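Local coordinates for secreted effector protein SifA (Salmonella typhimurium, PDB 3CXB) that is delivered into host cells, where it drives endosomal tubulation and the formation of Salmonella-induced filaments and interacts with the host protein PLEKHM2, at residues A[29-34]-A[48-53]; A[215-220]-A[316-321]. One frame throughout, in Å; residues are numbered along the deposited sequence.

Contact 1: residues A[29-34]-A[48-53]; sequences VLWEKI and RCLHEM
Leu-50 is the hub here: its forked end enters between Leu-30, Trp-31 and Ile-34, three side chains from one side of the facing helix. The two methyls divide the work. CD1 of Leu-50 comes to 3.6 Å from CE3 of Trp-31, with CZ3 of the same indole next in line, so the methyl sits by the six-membered ring and approaches it obliquely. Ile-34 adds a looser touch, its CG2 lying 4.4 Å from CD1 of Leu-50. The other branch turns to Leu-30, where the CD2 atoms of the two leucines meet methyl to methyl at 4.0 Å.

Torsions explain how the indole arrives. The bond from CA to CB of Trp-31 does not aim at the neighbouring helix, but with CG opposite the backbone N (chi1 -175°) the six-membered ring swings over to Leu-50. That reach is needed, because the short helical segments run roughly antiparallel at 147° with their axes 12.1 Å apart, and even the nearest CA atoms, those of Trp-31 and Leu-50, are separated by 9.0 Å.

Further out, Lys-23 makes a cation-pi contact with Trp-31, while Leu-30 also rests on Val-123 and Met-124 and Met-53 touches Leu-110 and Cys-121. The helical hairpin formed by helices 25-34 and 42-54 is therefore laid against the five-stranded antiparallel sheet, and Cys-49 joins its second helix to helix 62-75. Glu-52 ties those two helices as well, through a salt bridge to Arg-64.

Between the two segments there is no hydrogen bond or salt bridge. Contact is made by carbon alone, which suggests that, between these segments, apolar burial rather than directional bonding makes the contact.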
ATOM      1  N   VAL A  29       3.375 -20.492  22.136  1.00 50.06           N
ATOM      2  CA  VAL A  29       3.505 -19.592  23.262  1.00 48.02           C
ATOM      3  C   VAL A  29       2.897 -18.238  22.887  1.00 47.29           C
ATOM      4  O   VAL A  29       2.298 -17.568  23.720  1.00 47.92           O
ATOM      5  CB  VAL A  29       5.001 -19.431  23.683  1.00 50.46           C
ATOM      6  CG1 VAL A  29       5.828 -19.063  22.498  1.00 54.47           C
ATOM      7  CG2 VAL A  29       5.152 -18.361  24.748  1.00 49.79           C
ATOM      8  N   LEU A  30       3.026 -17.842  21.627  1.00 45.73           N
ATOM      9  CA  LEU A  30       2.484 -16.554  21.213  1.00 42.70           C
ATOM     10  C   LEU A  30       0.984 -16.639  21.110  1.00 43.83           C
ATOM     11  O   LEU A  30       0.270 -15.728  21.515  1.00 40.82           O
ATOM     12  CB  LEU A  30       3.045 -16.126  19.857  1.00 39.42           C
ATOM     13  CG  LEU A  30       2.304 -14.913  19.287  1.00 35.54           C
ATOM     14  CD1 LEU A  30       2.415 -13.749  20.252  1.00 37.64           C
ATOM     15  CD2 LEU A  30       2.875 -14.529  17.967  1.00 31.63           C
ATOM     16  N   TRP A  31       0.513 -17.753  20.565  1.00 44.84           N
ATOM     17  CA  TRP A  31      -0.910 -17.941  20.383  1.00 48.00           C
ATOM     18  C   TRP A  31      -1.641 -18.044  21.705  1.00 49.85           C
ATOM     19  O   TRP A  31      -2.752 -17.531  21.846  1.00 50.36           O
ATOM     20  CB  TRP A  31      -1.182 -19.182  19.544  1.00 48.56           C
ATOM     21  CG  TRP A  31      -2.633 -19.351  19.243  1.00 49.54           C
ATOM     22  CD1 TRP A  31      -3.444 -20.363  19.669  1.00 49.71           C
ATOM     23  CD2 TRP A  31      -3.462 -18.455  18.498  1.00 50.15           C
ATOM     24  NE1 TRP A  31      -4.727 -20.152  19.240  1.00 51.07           N
ATOM     25  CE2 TRP A  31      -4.768 -18.988  18.516  1.00 51.75           C
ATOM     26  CE3 TRP A  31      -3.230 -17.249  17.820  1.00 48.56           C
ATOM     27  CZ2 TRP A  31      -5.839 -18.357  17.882  1.00 49.63           C
ATOM     28  CZ3 TRP A  31      -4.294 -16.622  17.194  1.00 47.66           C
ATOM     29  CH2 TRP A  31      -5.583 -17.180  17.230  1.00 48.84           C
ATOM     30  N   GLU A  32      -1.018 -18.703  22.677  1.00 51.22           N
ATOM     31  CA  GLU A  32      -1.633 -18.854  23.982  1.00 51.23           C
ATOM     32  C   GLU A  32      -1.745 -17.513  24.678  1.00 50.17           C
ATOM     33  O   GLU A  32      -2.474 -17.376  25.651  1.00 51.29           O
ATOM     34  CB  GLU A  32      -0.820 -19.804  24.854  1.00 52.16           C
ATOM     35  CG  GLU A  32      -1.678 -20.646  25.775  1.00 55.91           C
ATOM     36  CD  GLU A  32      -2.771 -21.376  25.016  1.00 58.93           C
ATOM     37  OE1 GLU A  32      -2.446 -22.023  23.991  1.00 60.23           O
ATOM     38  OE2 GLU A  32      -3.946 -21.303  25.442  1.00 61.56           O
ATOM     39  N   LYS A  33      -1.035 -16.512  24.183  1.00 50.58           N
ATOM     40  CA  LYS A  33      -1.097 -15.205  24.809  1.00 52.61           C
ATOM     41  C   LYS A  33      -1.918 -14.196  24.016  1.00 54.12           C
ATOM     42  O   LYS A  33      -2.392 -13.205  24.572  1.00 53.70           O
ATOM     43  CB  LYS A  33       0.319 -14.663  25.019  1.00 56.33           C
ATOM     44  CG  LYS A  33       1.154 -15.509  25.981  1.00 62.20           C
ATOM     45  CD  LYS A  33       2.508 -14.889  26.298  1.00 64.25           C
ATOM     46  CE  LYS A  33       3.245 -15.741  27.329  1.00 68.09           C
ATOM     47  NZ  LYS A  33       4.553 -15.159  27.748  1.00 71.24           N
ATOM     48  N   ILE A  34      -2.082 -14.451  22.720  1.00 53.61           N
ATOM     49  CA  ILE A  34      -2.811 -13.546  21.829  1.00 51.63           C
ATOM     50  C   ILE A  34      -4.205 -14.116  21.520  1.00 53.25           C
ATOM     51  O   ILE A  34      -5.132 -13.392  21.155  1.00 49.85           O
ATOM     52  CB  ILE A  34      -1.975 -13.314  20.506  1.00 53.39           C
ATOM     53  CG1 ILE A  34      -2.320 -11.967  19.870  1.00 52.61           C
ATOM     54  CG2 ILE A  34      -2.239 -14.409  19.502  1.00 49.15           C
ATOM     55  CD1 ILE A  34      -1.917 -10.779  20.720  1.00 55.38           C
ATOM     56  N   ARG A  48      -4.263 -18.082  10.712  1.00 56.11           N
ATOM     57  CA  ARG A  48      -3.699 -18.257   9.389  1.00 59.61           C
ATOM     58  C   ARG A  48      -2.842 -17.042   9.059  1.00 53.78           C
ATOM     59  O   ARG A  48      -1.861 -17.153   8.331  1.00 55.04           O
ATOM     60  CB  ARG A  48      -4.804 -18.451   8.350  1.00 71.57           C
ATOM     61  CG  ARG A  48      -4.465 -19.524   7.315  1.00 89.21           C
ATOM     62  CD  ARG A  48      -4.070 -20.832   7.995  1.00105.60           C
ATOM     63  NE  ARG A  48      -3.762 -21.891   7.036  1.00122.09           N
ATOM     64  CZ  ARG A  48      -3.339 -23.108   7.373  1.00130.82           C
ATOM     65  NH1 ARG A  48      -3.168 -23.425   8.650  1.00135.88           N
ATOM     66  NH2 ARG A  48      -3.089 -24.012   6.432  1.00136.31           N
ATOM     67  N   CYS A  49      -3.210 -15.884   9.597  1.00 48.41           N
ATOM     68  CA  CYS A  49      -2.425 -14.673   9.392  1.00 43.76           C
ATOM     69  C   CYS A  49      -1.011 -14.912   9.911  1.00 42.18           C
ATOM     70  O   CYS A  49      -0.027 -14.815   9.177  1.00 42.13           O
ATOM     71  CB  CYS A  49      -3.019 -13.509  10.171  1.00 44.07           C
ATOM     72  SG  CYS A  49      -4.356 -12.645   9.362  1.00 41.50           S
ATOM     73  N   LEU A  50      -0.926 -15.214  11.200  1.00 39.99           N
ATOM     74  CA  LEU A  50       0.348 -15.473  11.841  1.00 37.18           C
ATOM     75  C   LEU A  50       1.129 -16.485  11.028  1.00 37.30           C
ATOM     76  O   LEU A  50       2.319 -16.299  10.756  1.00 37.83           O
ATOM     77  CB  LEU A  50       0.123 -16.009  13.250  1.00 35.86           C
ATOM     78  CG  LEU A  50      -0.431 -15.015  14.269  1.00 35.52           C
ATOM     79  CD1 LEU A  50      -0.917 -15.747  15.516  1.00 37.58           C
ATOM     80  CD2 LEU A  50       0.658 -14.014  14.629  1.00 33.00           C
ATOM     81  N   HIS A  51       0.459 -17.561  10.630  1.00 35.83           N
ATOM     82  CA  HIS A  51       1.145 -18.585   9.868  1.00 36.48           C
ATOM     83  C   HIS A  51       1.776 -18.005   8.626  1.00 35.86           C
ATOM     84  O   HIS A  51       2.965 -18.229   8.370  1.00 36.29           O
ATOM     85  CB  HIS A  51       0.214 -19.715   9.468  1.00 35.77           C
ATOM     86  CG  HIS A  51       0.862 -20.716   8.573  1.00 37.11           C
ATOM     87  ND1 HIS A  51       0.906 -20.569   7.203  1.00 38.84           N
ATOM     88  CD2 HIS A  51       1.519 -21.868   8.850  1.00 39.99           C
ATOM     89  CE1 HIS A  51       1.557 -21.591   6.673  1.00 38.57           C
ATOM     90  NE2 HIS A  51       1.940 -22.393   7.650  1.00 37.90           N
ATOM     91  N   GLU A  52       0.996 -17.259   7.849  1.00 35.34           N
ATOM     92  CA  GLU A  52       1.547 -16.662   6.636  1.00 36.31           C
ATOM     93  C   GLU A  52       2.714 -15.731   6.975  1.00 35.64           C
ATOM     94  O   GLU A  52       3.707 -15.639   6.246  1.00 32.49           O
ATOM     95  CB  GLU A  52       0.483 -15.848   5.896  1.00 32.62           C
ATOM     96  CG  GLU A  52       1.055 -15.055   4.712  1.00 30.92           C
ATOM     97  CD  GLU A  52       0.035 -14.145   4.063  1.00 31.16           C
ATOM     98  OE1 GLU A  52       0.391 -13.371   3.154  1.00 31.50           O
ATOM     99  OE2 GLU A  52      -1.139 -14.199   4.461  1.00 32.82           O
ATOM    100  N   MET A  53       2.588 -15.060   8.109  1.00 37.30           N
ATOM    101  CA  MET A  53       3.576 -14.084   8.517  1.00 38.65           C
ATOM    102  C   MET A  53       4.890 -14.592   9.013  1.00 37.62           C
ATOM    103  O   MET A  53       5.929 -14.028   8.691  1.00 38.16           O
ATOM    104  CB  MET A  53       2.998 -13.162   9.586  1.00 38.10           C
ATOM    105  CG  MET A  53       4.000 -12.152  10.113  1.00 37.61           C
ATOM    106  SD  MET A  53       3.292 -11.170  11.427  1.00 40.24           S
ATOM    107  CE  MET A  53       4.541 -11.267  12.646  1.00 42.18           C
TER

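Contact 2: residues A[215-220]-A[316-321]; sequences EKTTRI and EQLTTL
Leu-318 projects across to Thr-217 and Thr-218, and its CD2 methyl does the touching. CD2 lies 3.9 Å from CB of Thr-217, the two side chains sliding past each other in opposite directions. CD2 also lies beside OG1 of Thr-218, the two side chains crossing at about a right angle; this is a van der Waals neighbour of the hydroxyl and not a bond. The second apolar touch pairs the methyls of Thr-217 and Thr-319, CG2 to CG2 at 3.8 Å. Thr-217 can offer its methyl because CG2 stands opposite the backbone N, with the hydroxyl on the other branch (chi1 -57°).

The helices carrying these residues, 197-220 and 307-324, belong to the C-terminal helical part of SifA, which resembles the guanine nucleotide exchange factor SopE. The short segments lie at 52° with axes 9.8 Å apart, and Ile-226 and Gln-231, from the chain that follows helix 197-220, pack onto Leu-318 and Thr-218 respectively.

The threonine hydroxyls, by contrast, bond within their own helices. Those of Thr-217 and Thr-218 hydrogen-bond back to the carbonyl oxygens of Gly-213 and Ile-214, one turn earlier. Thr-319 does likewise: its OG1 donates to O of Glu-316 at 3.0 Å, from above the carbonyl plane and at a bent C=O...donor angle of 104°. Thr-320 N reaches the same oxygen from the same face, so Glu-316 O is gripped twice, while Thr-319 OG1 has a further, weak bond to Glu-315 O.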
ATOM      1  N   GLU A 215      -4.479  -0.623 -22.289  1.00 52.54           N
ATOM      2  CA  GLU A 215      -3.717   0.061 -23.323  1.00 55.27           C
ATOM      3  C   GLU A 215      -2.249  -0.376 -23.339  1.00 55.63           C
ATOM      4  O   GLU A 215      -1.620  -0.431 -24.394  1.00 55.77           O
ATOM      5  CB  GLU A 215      -3.808   1.570 -23.111  1.00 57.27           C
ATOM      6  CG  GLU A 215      -5.228   2.109 -23.089  1.00 63.42           C
ATOM      7  CD  GLU A 215      -5.281   3.585 -22.745  1.00 68.20           C
ATOM      8  OE1 GLU A 215      -4.729   3.976 -21.685  1.00 71.28           O
ATOM      9  OE2 GLU A 215      -5.876   4.355 -23.533  1.00 69.09           O
ATOM     10  N   LYS A 216      -1.715  -0.692 -22.163  1.00 55.96           N
ATOM     11  CA  LYS A 216      -0.333  -1.121 -22.034  1.00 56.71           C
ATOM     12  C   LYS A 216      -0.072  -2.473 -22.702  1.00 53.35           C
ATOM     13  O   LYS A 216       0.783  -2.591 -23.579  1.00 51.64           O
ATOM     14  CB  LYS A 216       0.046  -1.195 -20.551  1.00 61.78           C
ATOM     15  CG  LYS A 216       1.486  -1.627 -20.285  1.00 70.28           C
ATOM     16  CD  LYS A 216       1.812  -1.645 -18.796  1.00 78.81           C
ATOM     17  CE  LYS A 216       3.266  -2.048 -18.538  1.00 84.63           C
ATOM     18  NZ  LYS A 216       3.580  -2.134 -17.077  1.00 90.42           N
ATOM     19  N   THR A 217      -0.806  -3.493 -22.273  1.00 50.78           N
ATOM     20  CA  THR A 217      -0.655  -4.829 -22.822  1.00 49.30           C
ATOM     21  C   THR A 217      -0.933  -4.835 -24.330  1.00 53.22           C
ATOM     22  O   THR A 217      -0.351  -5.629 -25.073  1.00 51.56           O
ATOM     23  CB  THR A 217      -1.616  -5.816 -22.115  1.00 44.85           C
ATOM     24  OG1 THR A 217      -1.364  -5.803 -20.710  1.00 41.58           O
ATOM     25  CG2 THR A 217      -1.416  -7.238 -22.630  1.00 42.23           C
ATOM     26  N   THR A 218      -1.825  -3.952 -24.775  1.00 58.18           N
ATOM     27  CA  THR A 218      -2.184  -3.866 -26.192  1.00 62.59           C
ATOM     28  C   THR A 218      -1.001  -3.385 -27.038  1.00 66.57           C
ATOM     29  O   THR A 218      -0.771  -3.874 -28.147  1.00 68.71           O
ATOM     30  CB  THR A 218      -3.418  -2.936 -26.381  1.00 65.34           C
ATOM     31  OG1 THR A 218      -4.548  -3.535 -25.737  1.00 63.99           O
ATOM     32  CG2 THR A 218      -3.773  -2.758 -27.849  1.00 63.18           C
ATOM     33  N   ARG A 219      -0.253  -2.432 -26.499  1.00 72.66           N
ATOM     34  CA  ARG A 219       0.918  -1.900 -27.174  1.00 78.77           C
ATOM     35  C   ARG A 219       1.990  -2.981 -27.368  1.00 78.75           C
ATOM     36  O   ARG A 219       2.365  -3.301 -28.499  1.00 81.26           O
ATOM     37  CB  ARG A 219       1.493  -0.730 -26.367  1.00 91.59           C
ATOM     38  CG  ARG A 219       0.692   0.560 -26.503  1.00103.57           C
ATOM     39  CD  ARG A 219       0.761   1.077 -27.938  1.00118.48           C
ATOM     40  NE  ARG A 219      -0.115   2.219 -28.193  1.00132.97           N
ATOM     41  CZ  ARG A 219      -1.442   2.166 -28.179  1.00140.54           C
ATOM     42  NH1 ARG A 219      -2.150   3.261 -28.427  1.00144.85           N
ATOM     43  NH2 ARG A 219      -2.064   1.024 -27.916  1.00144.87           N
ATOM     44  N   ILE A 220       2.469  -3.557 -26.264  1.00 75.10           N
ATOM     45  CA  ILE A 220       3.506  -4.583 -26.333  1.00 72.74           C
ATOM     46  C   ILE A 220       3.068  -5.765 -27.178  1.00 73.09           C
ATOM     47  O   ILE A 220       3.884  -6.392 -27.858  1.00 70.22           O
ATOM     48  CB  ILE A 220       3.921  -5.100 -24.929  1.00 72.77           C
ATOM     49  CG1 ILE A 220       2.833  -5.990 -24.343  1.00 73.04           C
ATOM     50  CG2 ILE A 220       4.199  -3.925 -24.007  1.00 72.24           C
ATOM     51  CD1 ILE A 220       3.209  -6.588 -23.010  1.00 72.87           C
ATOM     52  N   GLU A 316      -4.344  -9.397 -17.385  1.00 44.88           N
ATOM     53  CA  GLU A 316      -4.540 -10.827 -17.553  1.00 47.42           C
ATOM     54  C   GLU A 316      -5.896 -11.114 -18.135  1.00 45.45           C
ATOM     55  O   GLU A 316      -6.095 -12.146 -18.768  1.00 44.65           O
ATOM     56  CB  GLU A 316      -4.367 -11.550 -16.216  1.00 51.19           C
ATOM     57  CG  GLU A 316      -2.949 -11.548 -15.661  1.00 55.39           C
ATOM     58  CD  GLU A 316      -2.887 -12.200 -14.299  1.00 62.18           C
ATOM     59  OE1 GLU A 316      -3.393 -13.336 -14.169  1.00 66.70           O
ATOM     60  OE2 GLU A 316      -2.343 -11.587 -13.356  1.00 65.32           O
ATOM     61  N   GLN A 317      -6.835 -10.204 -17.912  1.00 45.11           N
ATOM     62  CA  GLN A 317      -8.172 -10.373 -18.460  1.00 46.75           C
ATOM     63  C   GLN A 317      -8.080 -10.199 -19.970  1.00 44.16           C
ATOM     64  O   GLN A 317      -8.558 -11.027 -20.746  1.00 42.66           O
ATOM     65  CB  GLN A 317      -9.143  -9.336 -17.877  1.00 49.98           C
ATOM     66  CG  GLN A 317      -9.923  -9.837 -16.670  1.00 57.74           C
ATOM     67  CD  GLN A 317     -10.874 -10.967 -17.026  1.00 61.95           C
ATOM     68  OE1 GLN A 317     -11.260 -11.773 -16.173  1.00 64.52           O
ATOM     69  NE2 GLN A 317     -11.264 -11.025 -18.295  1.00 63.10           N
ATOM     70  N   LEU A 318      -7.451  -9.108 -20.376  1.00 43.76           N
ATOM     71  CA  LEU A 318      -7.281  -8.817 -21.781  1.00 43.88           C
ATOM     72  C   LEU A 318      -6.665 -10.016 -22.499  1.00 44.15           C
ATOM     73  O   LEU A 318      -7.166 -10.468 -23.512  1.00 46.53           O
ATOM     74  CB  LEU A 318      -6.382  -7.599 -21.958  1.00 40.17           C
ATOM     75  CG  LEU A 318      -6.315  -7.122 -23.401  1.00 40.09           C
ATOM     76  CD1 LEU A 318      -7.669  -6.494 -23.759  1.00 38.65           C
ATOM     77  CD2 LEU A 318      -5.203  -6.100 -23.572  1.00 38.64           C
ATOM     78  N   THR A 319      -5.589 -10.556 -21.960  1.00 45.80           N
ATOM     79  CA  THR A 319      -4.945 -11.676 -22.615  1.00 49.16           C
ATOM     80  C   THR A 319      -5.790 -12.933 -22.593  1.00 52.17           C
ATOM     81  O   THR A 319      -5.858 -13.663 -23.582  1.00 51.99           O
ATOM     82  CB  THR A 319      -3.584 -11.971 -21.982  1.00 48.50           C
ATOM     83  OG1 THR A 319      -3.764 -12.314 -20.601  1.00 49.86           O
ATOM     84  CG2 THR A 319      -2.673 -10.742 -22.106  1.00 48.59           C
ATOM     85  N   THR A 320      -6.432 -13.188 -21.463  1.00 55.57           N
ATOM     86  CA  THR A 320      -7.264 -14.375 -21.324  1.00 56.89           C
ATOM     87  C   THR A 320      -8.476 -14.303 -22.272  1.00 56.10           C
ATOM     88  O   THR A 320      -8.853 -15.291 -22.916  1.00 55.66           O
ATOM     89  CB  THR A 320      -7.709 -14.549 -19.841  1.00 58.89           C
ATOM     90  OG1 THR A 320      -8.346 -15.819 -19.675  1.00 62.61           O
ATOM     91  CG2 THR A 320      -8.671 -13.455 -19.433  1.00 62.05           C
ATOM     92  N   LEU A 321      -9.083 -13.132 -22.379  1.00 55.44           N
ATOM     93  CA  LEU A 321     -10.211 -13.007 -23.276  1.00 56.31           C
ATOM     94  C   LEU A 321      -9.726 -13.221 -24.705  1.00 58.65           C
ATOM     95  O   LEU A 321     -10.293 -14.030 -25.443  1.00 60.35           O
ATOM     96  CB  LEU A 321     -10.866 -11.630 -23.146  1.00 54.95           C
ATOM     97  CG  LEU A 321     -11.765 -11.411 -21.929  1.00 55.11           C
ATOM     98  CD1 LEU A 321     -12.293  -9.972 -21.924  1.00 51.28           C
ATOM     99  CD2 LEU A 321     -12.919 -12.420 -21.966  1.00 53.18           C
TER

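Overall arrangement
Contacts 1 and 2 are separate pieces of the molecule: their centres lie 40 Å apart, and even their nearest atoms are about 17 Å from each other. They also follow one another along the chain, 29-34/48-53 closing before 215-220/316-321 opens. Contact 1 is local, joining neighbouring helices of the N-terminal part, whereas contact 2 brings together segments with 95 residues between them, the second of them near the end of the ordered chain. Their centres lie about 23 and 24 Å from the centre of the chain. All four segments fall within the broad region mapped for interaction with PLEKHM2, which does not by itself place either contact at that interface.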